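Local coordinates for protein 26S proteasome regulatory subunit rpn10 (Schizosaccharomyces pombe, PDB 2X5N) that serves in the 26S proteasome as a regulatory subunit that binds K48-linked polyubiquitin and protects ubiquitin chains from deubiquitinating enzymes, promoting protein degradation, at residues M6-N11 and D88-A93; D10-M15 and G82-G87; L50-D55 and H76-R81; V110-S115 and D139-G144. All blocks are in the same frame, centred on the assembly; numbering follows the deposited sequence.

Contact 1: residues M6-N11 and D88-A93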
loop_
_atom_site.group_PDB
_atom_site.type_symbol
_atom_site.label_atom_id
_atom_site.label_comp_id
_atom_site.label_asym_id
_atom_site.label_seq_id
_atom_site.Cartn_x
_atom_site.Cartn_y
_atom_site.Cartn_z
ATOM N N MET A 6 3.753 -3.373 5.497
ATOM C CA MET A 6 3.733 -1.919 5.520
ATOM C C MET A 6 2.709 -1.440 4.506
ATOM O O MET A 6 2.813 -1.771 3.320
ATOM C CB MET A 6 5.098 -1.318 5.191
ATOM C CG MET A 6 6.175 -1.548 6.252
ATOM S SD MET A 6 5.792 -0.865 7.864
ATOM C CE MET A 6 5.621 0.813 7.534
ATOM N N ILE A 7 1.728 -0.684 4.990
ATOM C CA ILE A 7 0.684 -0.101 4.165
ATOM C C ILE A 7 1.052 1.359 3.890
ATOM O O ILE A 7 1.258 2.128 4.805
ATOM C CB ILE A 7 -0.722 -0.225 4.823
ATOM C CG1 ILE A 7 -1.050 -1.709 5.096
ATOM C CG2 ILE A 7 -1.730 0.394 3.902
ATOM C CD1 ILE A 7 -2.263 -1.968 5.941
ATOM N N LEU A 8 1.171 1.689 2.607
ATOM C CA LEU A 8 1.632 2.981 2.149
ATOM C C LEU A 8 0.471 3.722 1.509
ATOM O O LEU A 8 -0.074 3.281 0.481
ATOM C CB LEU A 8 2.737 2.816 1.100
ATOM C CG LEU A 8 4.164 2.638 1.637
ATOM C CD1 LEU A 8 4.259 1.524 2.694
ATOM C CD2 LEU A 8 5.132 2.344 0.498
ATOM N N ILE A 9 0.098 4.841 2.113
ATOM C CA ILE A 9 -1.003 5.662 1.606
ATOM C C ILE A 9 -0.459 6.843 0.827
ATOM O O ILE A 9 0.582 7.415 1.158
ATOM C CB ILE A 9 -1.974 6.134 2.720
ATOM C CG1 ILE A 9 -1.297 6.976 3.818
ATOM C CG2 ILE A 9 -2.689 4.913 3.301
ATOM C CD1 ILE A 9 -2.289 7.595 4.725
ATOM N N ASP A 10 -1.170 7.173 -0.238
ATOM C CA ASP A 10 -0.881 8.344 -1.039
ATOM C C ASP A 10 -1.645 9.524 -0.427
ATOM O O ASP A 10 -2.882 9.553 -0.435
ATOM C CB ASP A 10 -1.273 8.062 -2.496
ATOM C CG ASP A 10 -0.845 9.147 -3.473
ATOM O OD1 ASP A 10 -0.621 10.304 -3.060
ATOM O OD2 ASP A 10 -0.753 8.818 -4.678
ATOM N N ASN A 11 -0.899 10.464 0.146
ATOM C CA ASN A 11 -1.479 11.723 0.647
ATOM C C ASN A 11 -0.973 12.914 -0.157
ATOM O O ASN A 11 -0.786 14.002 0.398
ATOM C CB ASN A 11 -1.200 11.922 2.136
ATOM C CG ASN A 11 0.266 12.066 2.437
ATOM O OD1 ASN A 11 1.098 11.433 1.798
ATOM N ND2 ASN A 11 0.597 12.876 3.449
ATOM N N ASP A 88 10.942 6.383 -3.267
ATOM C CA ASP A 88 11.434 6.654 -1.917
ATOM C C ASP A 88 10.581 5.918 -0.896
ATOM O O ASP A 88 11.099 5.370 0.074
ATOM C CB ASP A 88 11.404 8.152 -1.593
ATOM C CG ASP A 88 12.497 8.939 -2.271
ATOM O OD1 ASP A 88 13.495 8.374 -2.739
ATOM O OD2 ASP A 88 12.386 10.172 -2.281
ATOM N N GLY A 89 9.257 5.915 -1.093
ATOM C CA GLY A 89 8.361 5.247 -0.163
ATOM C C GLY A 89 8.615 3.750 -0.071
ATOM O O GLY A 89 8.682 3.214 1.036
ATOM N N ILE A 90 8.732 3.058 -1.192
ATOM C CA ILE A 90 8.904 1.623 -1.093
ATOM C C ILE A 90 10.318 1.257 -0.617
ATOM O O ILE A 90 10.519 0.172 -0.082
ATOM C CB ILE A 90 8.535 0.883 -2.393
ATOM C CG1 ILE A 90 9.434 1.335 -3.537
ATOM C CG2 ILE A 90 7.056 1.090 -2.734
ATOM C CD1 ILE A 90 9.242 0.520 -4.834
ATOM N N GLN A 91 11.284 2.164 -0.763
ATOM C CA GLN A 91 12.599 1.943 -0.154
ATOM C C GLN A 91 12.564 2.126 1.366
ATOM O O GLN A 91 13.068 1.287 2.112
ATOM C CB GLN A 91 13.628 2.858 -0.803
ATOM C CG GLN A 91 13.938 2.481 -2.212
ATOM C CD GLN A 91 15.034 3.324 -2.809
ATOM O OE1 GLN A 91 15.278 4.452 -2.379
ATOM N NE2 GLN A 91 15.714 2.775 -3.814
ATOM N N ILE A 92 11.945 3.211 1.831
ATOM C CA ILE A 92 11.815 3.449 3.258
ATOM C C ILE A 92 11.007 2.327 3.915
ATOM O O ILE A 92 11.304 1.894 5.030
ATOM C CB ILE A 92 11.206 4.822 3.516
ATOM C CG1 ILE A 92 12.194 5.932 3.108
ATOM C CG2 ILE A 92 10.809 4.993 4.976
ATOM C CD1 ILE A 92 11.572 7.315 3.019
ATOM N N ALA A 93 9.985 1.830 3.214
ATOM C CA ALA A 93 9.189 0.725 3.734
ATOM C C ALA A 93 10.041 -0.506 3.939
ATOM O O ALA A 93 9.875 -1.236 4.913
ATOM C CB ALA A 93 8.044 0.413 2.782
#
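With chi1 at -85°, L8 turns its CG away from its own carbonyl carbon and next to its backbone N, which directs the forked end at the helix of G89, I90 and A93. M6 starts in much the same way (chi1 -69°), but its chain then bends at both following torsions, and the helix is met by CB and CG, at the root of the side chain. The two methyls of L8 have different main partners. CD1 lies 3.9 Å from A93 CB, while CD2 comes down on the helix backbone, 3.7 Å from G89 O; in the conformer described, I90 CG2 also touches it. M6 lies alongside A93: M6 CB is 4.2 Å from A93 CB, and M6 CG is 3.9 Å from A93 O. Small residues suit the helix here: G89 has no side chain to hold the leucine off its peptide, and A93 offers a single methyl. The helix runs nearly antiparallel to strand 6-9, at 158°, and leads back into strand 106-113, which lies parallel to strand 3-9 in the Rossmann-like von Willebrand factor A fold. M51 and I109, from the two neighbouring strands, add to the apolar layer around A93, while I7 and I9 face helix 24-42 instead. No hydrogen bond crosses the contact. The backbones of M6 and L8 bond to strand 106-113, and G89 O accepts from A93 N, so the hold comes from dispersion and the exclusion of water, set by shape and not by bond direction.

Contact 2: residues D10-M15 and G82-G87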
loop_
_atom_site.group_PDB
_atom_site.type_symbol
_atom_site.label_atom_id
_atom_site.label_comp_id
_atom_site.label_asym_id
_atom_site.label_seq_id
_atom_site.Cartn_x
_atom_site.Cartn_y
_atom_site.Cartn_z
ATOM N N ASP A 10 -1.170 7.173 -0.238
ATOM C CA ASP A 10 -0.881 8.344 -1.039
ATOM C C ASP A 10 -1.645 9.524 -0.427
ATOM O O ASP A 10 -2.882 9.553 -0.435
ATOM C CB ASP A 10 -1.273 8.062 -2.496
ATOM C CG ASP A 10 -0.845 9.147 -3.473
ATOM O OD1 ASP A 10 -0.621 10.304 -3.060
ATOM O OD2 ASP A 10 -0.753 8.818 -4.678
ATOM N N ASN A 11 -0.899 10.464 0.146
ATOM C CA ASN A 11 -1.479 11.723 0.647
ATOM C C ASN A 11 -0.973 12.914 -0.157
ATOM O O ASN A 11 -0.786 14.002 0.398
ATOM C CB ASN A 11 -1.200 11.922 2.136
ATOM C CG ASN A 11 0.266 12.066 2.437
ATOM O OD1 ASN A 11 1.098 11.433 1.798
ATOM N ND2 ASN A 11 0.597 12.876 3.449
ATOM N N SER A 12 -0.775 12.716 -1.469
ATOM C CA SER A 12 -0.421 13.816 -2.365
ATOM C C SER A 12 -1.636 14.656 -2.739
ATOM O O SER A 12 -2.786 14.273 -2.499
ATOM C CB SER A 12 0.242 13.300 -3.644
ATOM O OG SER A 12 -0.707 12.759 -4.537
ATOM N N GLU A 13 -1.376 15.805 -3.367
ATOM C CA GLU A 13 -2.434 16.698 -3.812
ATOM C C GLU A 13 -3.370 16.023 -4.834
ATOM O O GLU A 13 -4.512 16.430 -4.969
ATOM C CB GLU A 13 -1.861 17.993 -4.385
ATOM C CG GLU A 13 -1.014 17.801 -5.631
ATOM C CD GLU A 13 -0.223 19.019 -6.018
ATOM O OE1 GLU A 13 -0.650 20.152 -5.721
ATOM O OE2 GLU A 13 0.839 18.839 -6.642
ATOM N N TRP A 14 -2.891 14.977 -5.505
ATOM C CA TRP A 14 -3.711 14.262 -6.489
ATOM C C TRP A 14 -4.892 13.550 -5.823
ATOM O O TRP A 14 -5.866 13.202 -6.474
ATOM C CB TRP A 14 -2.845 13.253 -7.247
ATOM C CG TRP A 14 -1.874 13.923 -8.153
ATOM C CD1 TRP A 14 -0.724 14.565 -7.795
ATOM C CD2 TRP A 14 -1.994 14.055 -9.556
ATOM N NE1 TRP A 14 -0.124 15.088 -8.900
ATOM C CE2 TRP A 14 -0.884 14.792 -9.999
ATOM C CE3 TRP A 14 -2.927 13.611 -10.489
ATOM C CZ2 TRP A 14 -0.676 15.091 -11.346
ATOM C CZ3 TRP A 14 -2.722 13.916 -11.829
ATOM C CH2 TRP A 14 -1.609 14.644 -12.234
ATOM N N MET A 15 -4.797 13.328 -4.522
ATOM C CA MET A 15 -5.783 12.551 -3.804
ATOM C C MET A 15 -6.974 13.409 -3.334
ATOM O O MET A 15 -7.907 12.881 -2.774
ATOM C CB MET A 15 -5.095 11.816 -2.637
ATOM C CG MET A 15 -3.996 10.872 -3.115
ATOM S SD MET A 15 -4.623 9.473 -4.093
ATOM C CE MET A 15 -5.303 8.426 -2.812
ATOM N N GLY A 82 0.907 18.324 -1.868
ATOM C CA GLY A 82 2.260 18.060 -2.329
ATOM C C GLY A 82 2.432 16.861 -3.245
ATOM O O GLY A 82 1.465 16.318 -3.775
ATOM N N ASN A 83 3.690 16.499 -3.474
ATOM C CA ASN A 83 4.058 15.455 -4.421
ATOM C C ASN A 83 4.158 14.086 -3.788
ATOM O O ASN A 83 4.493 13.954 -2.605
ATOM C CB ASN A 83 5.447 15.740 -5.012
ATOM C CG ASN A 83 5.513 17.044 -5.745
ATOM O OD1 ASN A 83 4.562 17.434 -6.387
ATOM N ND2 ASN A 83 6.637 17.727 -5.643
ATOM N N ALA A 84 3.902 13.063 -4.597
ATOM C CA ALA A 84 4.110 11.685 -4.188
ATOM C C ALA A 84 5.508 11.242 -4.581
ATOM O O ALA A 84 5.991 11.571 -5.671
ATOM C CB ALA A 84 3.083 10.797 -4.839
ATOM N N LYS A 85 6.110 10.437 -3.713
ATOM C CA LYS A 85 7.454 9.917 -3.915
ATOM C C LYS A 85 7.411 8.408 -3.787
ATOM O O LYS A 85 7.812 7.847 -2.772
ATOM C CB LYS A 85 8.373 10.493 -2.848
ATOM C CG LYS A 85 8.351 12.012 -2.787
ATOM C CD LYS A 85 9.029 12.588 -3.984
ATOM C CE LYS A 85 9.142 14.099 -3.877
ATOM N NZ LYS A 85 10.006 14.628 -4.968
ATOM N N PHE A 86 6.938 7.755 -4.841
ATOM C CA PHE A 86 6.683 6.319 -4.820
ATOM C C PHE A 86 7.938 5.493 -4.507
ATOM O O PHE A 86 7.950 4.681 -3.573
ATOM C CB PHE A 86 6.091 5.872 -6.155
ATOM C CG PHE A 86 5.888 4.391 -6.243
ATOM C CD1 PHE A 86 4.825 3.775 -5.603
ATOM C CD2 PHE A 86 6.759 3.597 -6.975
ATOM C CE1 PHE A 86 4.651 2.393 -5.667
ATOM C CE2 PHE A 86 6.575 2.222 -7.058
ATOM C CZ PHE A 86 5.524 1.634 -6.405
ATOM N N GLY A 87 9.010 5.703 -5.268
ATOM C CA GLY A 87 10.215 4.906 -5.066
ATOM C C GLY A 87 10.852 5.131 -3.694
ATOM O O GLY A 87 11.276 4.194 -3.030
HETATM O O HOH W 1 -0.105 20.744 -2.848
HETATM O O HOH W 2 2.189 16.676 -7.376
HETATM O O HOH W 3 3.127 19.954 -5.177
#
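One direct hydrogen bond joins the loops: E13 N gives to G82 O at 2.9 Å and an almost straight 172°. Van der Waals contact lies beside it: S12 CB rests 3.3 Å from G82 O and, as the apolar pair, 4.0 Å from A84 CB. G82 suits its place because its positive phi (70°) is easy for a residue without a side chain. Bonds inside 10-15 fix the surface that G82 and A84 meet. D10 OD1 takes both S12 N, in an Asx turn, and S12 OG, each at 2.9 Å, and S12 OG accepts from W14 N in an ST turn. Water-mediated bonds occupy the outer side: one water ties E13 OE1 to G82 N, and two others join E13 OE2 to N83 OD1, one of these also receiving W14 NE1. Acids and amides suit this water-covered margin. In sequence, D10 and S12 match the start of the DxSxS signature of von Willebrand factor A domains, W14 standing where the second serine would be, but no metal binding follows. Segment 10-15 comes after strand 3-9, and segment 82-87 leads into helix 86-98; D10 OD2 reaches G114 N and S115 OG, just beyond strand 106-113.

Contact 3: residues L50-D55 and H76-R81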
loop_
_atom_site.group_PDB
_atom_site.type_symbol
_atom_site.label_atom_id
_atom_site.label_comp_id
_atom_site.label_asym_id
_atom_site.label_seq_id
_atom_site.Cartn_x
_atom_site.Cartn_y
_atom_site.Cartn_z
ATOM N N LEU A 50 2.153 1.687 8.985
ATOM C CA LEU A 50 1.525 2.689 8.149
ATOM C C LEU A 50 2.554 3.747 7.768
ATOM O O LEU A 50 3.252 4.290 8.625
ATOM C CB LEU A 50 0.353 3.354 8.871
ATOM C CG LEU A 50 -0.413 4.389 8.064
ATOM C CD1 LEU A 50 -1.092 3.745 6.869
ATOM C CD2 LEU A 50 -1.446 5.109 8.931
ATOM N N MET A 51 2.617 4.045 6.478
ATOM C CA MET A 51 3.458 5.096 5.944
ATOM C C MET A 51 2.667 5.919 4.962
ATOM O O MET A 51 1.711 5.441 4.357
ATOM C CB MET A 51 4.622 4.516 5.122
ATOM C CG MET A 51 5.755 4.001 5.903
ATOM S SD MET A 51 7.005 3.382 4.771
ATOM C CE MET A 51 7.392 4.800 3.776
ATOM N N THR A 52 3.090 7.157 4.782
ATOM C CA THR A 52 2.669 7.962 3.650
ATOM C C THR A 52 3.712 7.948 2.538
ATOM O O THR A 52 4.892 7.645 2.768
ATOM C CB THR A 52 2.517 9.428 4.056
ATOM O OG1 THR A 52 3.814 9.922 4.439
ATOM C CG2 THR A 52 1.536 9.607 5.183
ATOM N N ILE A 53 3.285 8.308 1.320
ATOM C CA ILE A 53 4.238 8.540 0.239
ATOM C C ILE A 53 4.108 9.922 -0.373
ATOM O O ILE A 53 4.873 10.270 -1.257
ATOM C CB ILE A 53 4.209 7.463 -0.846
ATOM C CG1 ILE A 53 2.885 7.487 -1.612
ATOM C CG2 ILE A 53 4.434 6.099 -0.240
ATOM C CD1 ILE A 53 2.899 6.717 -2.928
ATOM N N GLY A 54 3.210 10.734 0.163
ATOM C CA GLY A 54 2.968 12.056 -0.377
ATOM C C GLY A 54 3.411 13.167 0.534
ATOM O O GLY A 54 4.337 13.009 1.368
ATOM N N ASP A 55 2.804 14.332 0.328
ATOM C CA ASP A 55 3.291 15.507 1.039
ATOM C C ASP A 55 4.789 15.723 0.923
ATOM O O ASP A 55 5.431 16.094 1.897
ATOM C CB ASP A 55 2.641 15.720 2.422
ATOM C CG ASP A 55 2.877 17.080 3.016
ATOM O OD1 ASP A 55 3.110 18.055 2.266
ATOM O OD2 ASP A 55 2.792 17.134 4.269
ATOM N N HIS A 76 -4.923 11.273 11.882
ATOM C CA HIS A 76 -5.687 12.443 12.252
ATOM C C HIS A 76 -4.840 13.671 12.033
ATOM O O HIS A 76 -3.686 13.717 12.483
ATOM C CB HIS A 76 -6.106 12.384 13.709
ATOM C CG HIS A 76 -7.050 13.477 14.077
ATOM N ND1 HIS A 76 -8.288 13.592 13.491
ATOM C CD2 HIS A 76 -6.924 14.534 14.913
ATOM C CE1 HIS A 76 -8.902 14.663 13.970
ATOM N NE2 HIS A 76 -8.097 15.249 14.839
ATOM N N ASP A 77 -5.413 14.680 11.383
ATOM C CA ASP A 77 -4.635 15.873 11.084
ATOM C C ASP A 77 -3.582 15.814 9.982
ATOM O O ASP A 77 -2.783 16.717 9.842
ATOM C CB ASP A 77 -4.281 16.778 12.296
ATOM C CG ASP A 77 -5.494 17.390 12.984
ATOM O OD1 ASP A 77 -6.578 17.491 12.375
ATOM O OD2 ASP A 77 -5.336 17.799 14.156
ATOM N N LEU A 78 -3.530 14.679 9.275
ATOM C CA LEU A 78 -2.475 14.442 8.300
ATOM C C LEU A 78 -2.672 15.369 7.117
ATOM O O LEU A 78 -3.740 15.403 6.539
ATOM C CB LEU A 78 -2.506 12.994 7.807
ATOM C CG LEU A 78 -1.403 12.598 6.838
ATOM C CD1 LEU A 78 -0.064 12.501 7.526
ATOM C CD2 LEU A 78 -1.734 11.273 6.190
ATOM N N PRO A 79 -1.629 16.119 6.738
ATOM C CA PRO A 79 -1.728 16.812 5.461
ATOM C C PRO A 79 -1.974 15.994 4.221
ATOM O O PRO A 79 -1.306 14.961 4.119
ATOM C CB PRO A 79 -0.534 17.765 5.430
ATOM C CG PRO A 79 0.044 17.707 6.824
ATOM C CD PRO A 79 -0.335 16.369 7.384
ATOM N N VAL A 80 -2.802 16.453 3.295
ATOM C CA VAL A 80 -3.009 15.801 2.017
ATOM C C VAL A 80 -2.736 16.893 0.984
ATOM O O VAL A 80 -3.531 17.819 0.819
ATOM C CB VAL A 80 -4.436 15.229 1.891
ATOM C CG1 VAL A 80 -4.578 14.513 0.557
ATOM C CG2 VAL A 80 -4.726 14.248 3.031
ATOM N N ARG A 81 -1.563 16.823 0.356
ATOM C CA ARG A 81 -1.021 17.915 -0.448
ATOM C C ARG A 81 0.331 17.493 -1.009
ATOM O O ARG A 81 0.853 16.441 -0.659
ATOM C CB ARG A 81 -0.833 19.171 0.423
ATOM C CG ARG A 81 0.219 18.967 1.513
ATOM C CD ARG A 81 0.420 20.207 2.372
ATOM N NE ARG A 81 0.732 21.393 1.575
ATOM C CZ ARG A 81 1.922 21.660 1.051
ATOM N NH1 ARG A 81 2.942 20.826 1.217
ATOM N NH2 ARG A 81 2.087 22.776 0.350
#
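D55 and R81 bring the backbones closest, CA to CA 5.2 Å, where D55 N makes a weak hydrogen bond to R81 O and the end-to-end directions of T52 to D55 and L78 to R81 differ by 49°. In this von Willebrand factor A domain the contact lies beyond the C-terminal end of strand 47-52, in the loops at the edge of the sheet where such domains commonly bind their ligands. The side chains form a polar part and an apolar one. D55 holds its CG anti to the backbone N (chi1 -166°), which carries the carboxylate across to the other loop, where its two oxygens are used differently. OD1 takes the salt bridge, R81 NH1 standing 3.0 Å away and meeting it end-on, while OD2 rests on the P79 ring, 3.6 Å from CB. The R81 chain bends at chi3, curling round the carboxylate so that its CG and CD also lie against it. With the carboxylate and guanidinium planes 77° apart, one N-H, from NH1, makes the bridge. An alanine here, lacking the carboxylate, is likely to leave R81 without its charge partner, free to swing, and a gap beside the P79 ring. A proline suits its place by offering a rigid flank, and arginine an exposed position where length and charge can be used. Deeper in, T52 and L78 meet tip to tip: T52 turns OG1 to Q59 N, which leaves its methyl for the leucine, CG2 standing 3.8 Å from L78 CD2.

Contact 4: residues V110-S115 and D139-G144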
loop_
_atom_site.group_PDB
_atom_site.type_symbol
_atom_site.label_atom_id
_atom_site.label_comp_id
_atom_site.label_asym_id
_atom_site.label_seq_id
_atom_site.Cartn_x
_atom_site.Cartn_y
_atom_site.Cartn_z
ATOM N N VAL A 110 1.925 -3.011 0.874
ATOM C CA VAL A 110 0.685 -2.718 0.124
ATOM C C VAL A 110 0.654 -1.211 -0.083
ATOM O O VAL A 110 0.603 -0.481 0.889
ATOM C CB VAL A 110 -0.585 -3.196 0.860
ATOM C CG1 VAL A 110 -1.819 -2.801 0.068
ATOM C CG2 VAL A 110 -0.531 -4.699 1.019
ATOM N N ALA A 111 0.754 -0.762 -1.332
ATOM C CA ALA A 111 0.865 0.651 -1.627
ATOM C C ALA A 111 -0.270 1.131 -2.513
ATOM O O ALA A 111 -0.601 0.491 -3.520
ATOM C CB ALA A 111 2.194 0.948 -2.329
ATOM N N PHE A 112 -0.798 2.295 -2.176
ATOM C CA PHE A 112 -1.763 2.993 -2.998
ATOM C C PHE A 112 -1.050 4.009 -3.883
ATOM O O PHE A 112 -0.180 4.741 -3.420
ATOM C CB PHE A 112 -2.747 3.750 -2.124
ATOM C CG PHE A 112 -3.675 2.887 -1.328
ATOM C CD1 PHE A 112 -4.977 2.662 -1.760
ATOM C CD2 PHE A 112 -3.258 2.306 -0.130
ATOM C CE1 PHE A 112 -5.855 1.902 -1.009
ATOM C CE2 PHE A 112 -4.136 1.541 0.620
ATOM C CZ PHE A 112 -5.440 1.351 0.187
ATOM N N VAL A 113 -1.433 4.053 -5.158
ATOM C CA VAL A 113 -0.924 5.044 -6.080
ATOM C C VAL A 113 -2.109 5.725 -6.760
ATOM O O VAL A 113 -2.866 5.098 -7.503
ATOM C CB VAL A 113 -0.019 4.391 -7.145
ATOM C CG1 VAL A 113 0.406 5.444 -8.202
ATOM C CG2 VAL A 113 1.198 3.740 -6.482
ATOM N N GLY A 114 -2.265 7.015 -6.477
ATOM C CA GLY A 114 -3.299 7.847 -7.087
ATOM C C GLY A 114 -2.711 9.079 -7.724
ATOM O O GLY A 114 -3.420 10.055 -7.979
ATOM N N SER A 115 -1.429 8.995 -8.049
ATOM C CA SER A 115 -0.659 10.120 -8.547
ATOM C C SER A 115 0.368 9.608 -9.549
ATOM O O SER A 115 0.795 8.462 -9.482
ATOM C CB SER A 115 0.087 10.777 -7.397
ATOM O OG SER A 115 0.776 9.778 -6.684
ATOM N N ASP A 139 1.856 -5.450 -3.236
ATOM C CA ASP A 139 0.589 -5.217 -3.902
ATOM C C ASP A 139 0.439 -3.723 -4.124
ATOM O O ASP A 139 0.757 -2.919 -3.254
ATOM C CB ASP A 139 -0.571 -5.723 -3.055
ATOM C CG ASP A 139 -0.424 -7.160 -2.707
ATOM O OD1 ASP A 139 -0.142 -7.957 -3.626
ATOM O OD2 ASP A 139 -0.590 -7.490 -1.516
ATOM N N ILE A 140 -0.053 -3.362 -5.295
ATOM C CA ILE A 140 -0.323 -1.963 -5.602
ATOM C C ILE A 140 -1.786 -1.800 -5.942
ATOM O O ILE A 140 -2.323 -2.545 -6.750
ATOM C CB ILE A 140 0.517 -1.471 -6.778
ATOM C CG1 ILE A 140 2.006 -1.495 -6.406
ATOM C CG2 ILE A 140 0.093 -0.086 -7.200
ATOM C CD1 ILE A 140 2.936 -1.175 -7.562
ATOM N N ILE A 141 -2.418 -0.817 -5.310
ATOM C CA ILE A 141 -3.803 -0.420 -5.606
ATOM C C ILE A 141 -3.667 0.880 -6.387
ATOM O O ILE A 141 -3.257 1.894 -5.837
ATOM C CB ILE A 141 -4.608 -0.204 -4.328
ATOM C CG1 ILE A 141 -4.704 -1.523 -3.545
ATOM C CG2 ILE A 141 -5.993 0.334 -4.678
ATOM C CD1 ILE A 141 -5.047 -1.367 -2.064
ATOM N N HIS A 142 -3.977 0.819 -7.680
ATOM C CA HIS A 142 -3.774 1.929 -8.593
ATOM C C HIS A 142 -5.132 2.543 -8.935
ATOM O O HIS A 142 -6.028 1.841 -9.426
ATOM C CB HIS A 142 -3.078 1.410 -9.850
ATOM C CG HIS A 142 -2.526 2.493 -10.722
ATOM N ND1 HIS A 142 -2.225 2.288 -12.049
ATOM C CD2 HIS A 142 -2.186 3.778 -10.453
ATOM C CE1 HIS A 142 -1.740 3.405 -12.567
ATOM N NE2 HIS A 142 -1.707 4.325 -11.617
ATOM N N ILE A 143 -5.273 3.837 -8.661
ATOM C CA ILE A 143 -6.505 4.570 -8.939
ATOM C C ILE A 143 -6.186 5.865 -9.679
ATOM O O ILE A 143 -5.036 6.310 -9.700
ATOM C CB ILE A 143 -7.281 4.879 -7.623
ATOM C CG1 ILE A 143 -6.562 5.898 -6.762
ATOM C CG2 ILE A 143 -7.609 3.571 -6.914
ATOM C CD1 ILE A 143 -7.348 6.285 -5.539
ATOM N N GLY A 144 -7.210 6.458 -10.272
ATOM C CA GLY A 144 -7.084 7.770 -10.879
ATOM C C GLY A 144 -6.925 7.713 -12.371
ATOM O O GLY A 144 -7.745 7.114 -13.072
HETATM O O HOH W 4 -0.054 6.652 -11.669
#
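V110 and F112 pack tightly against I141 of strand 139-143, the two strands running parallel, with the axes of segments 110-113 and 139-143 approaching to 4.7 Å, in the beta-alpha-beta unit with helix 121-133. Four nearly straight hydrogen bonds stitch them: A111 N to D139 O, I141 N to A111 O, V113 N to I141 O and I143 N to V113 O, all 2.9 to 3.0 Å. On the face of F112 and I141 the side chains lie side by side, and I141 CD1 sits over the ring as a CH-pi contact, 3.8 Å from its centroid. V110 CG1 also lies 4.1 Å from I141 CD1. A leucine here, without the flat ring of F112, would probably leave I141 CD1 lacking its CH-pi partner and open a gap toward V32 of helix 24-42. On the other face V113 CG2 meets I140 CG2 in the conformer described, but the packing loosens toward H142, which is partly exposed. Its ring edge lies near V113, CD2 being 3.3 Å from V113 O, and a water links its NE2 to S115 O. Beta-branched valine and isoleucine suit extended strands, and histidine suits the wet margin. The chemistry thus pairs directional backbone bonds, which set the register, with dispersion that fills the faces.

Contacts 1 and 4 are buried in the core, whereas contacts 2 and 3 lie nearer the surface, among loops at the C-terminal edge of the sheet. Strand 3-9 stands between strands 47-52 and 106-113, so contacts 1, 3 and 4 share one sheet; L8 N, for example, bonds to V110 O. Contacts 1 and 2 both use helix 86-98, one along its body, the other at its start. N11 ties the loops together, its ND2 holding P79 O. The chemistry follows depth: aliphatic packing, with no hydrogen bond, in contact 1, backbone ladder plus apolar faces in contact 4, then turns, waters and a salt bridge toward solvent in contacts 2 and 3.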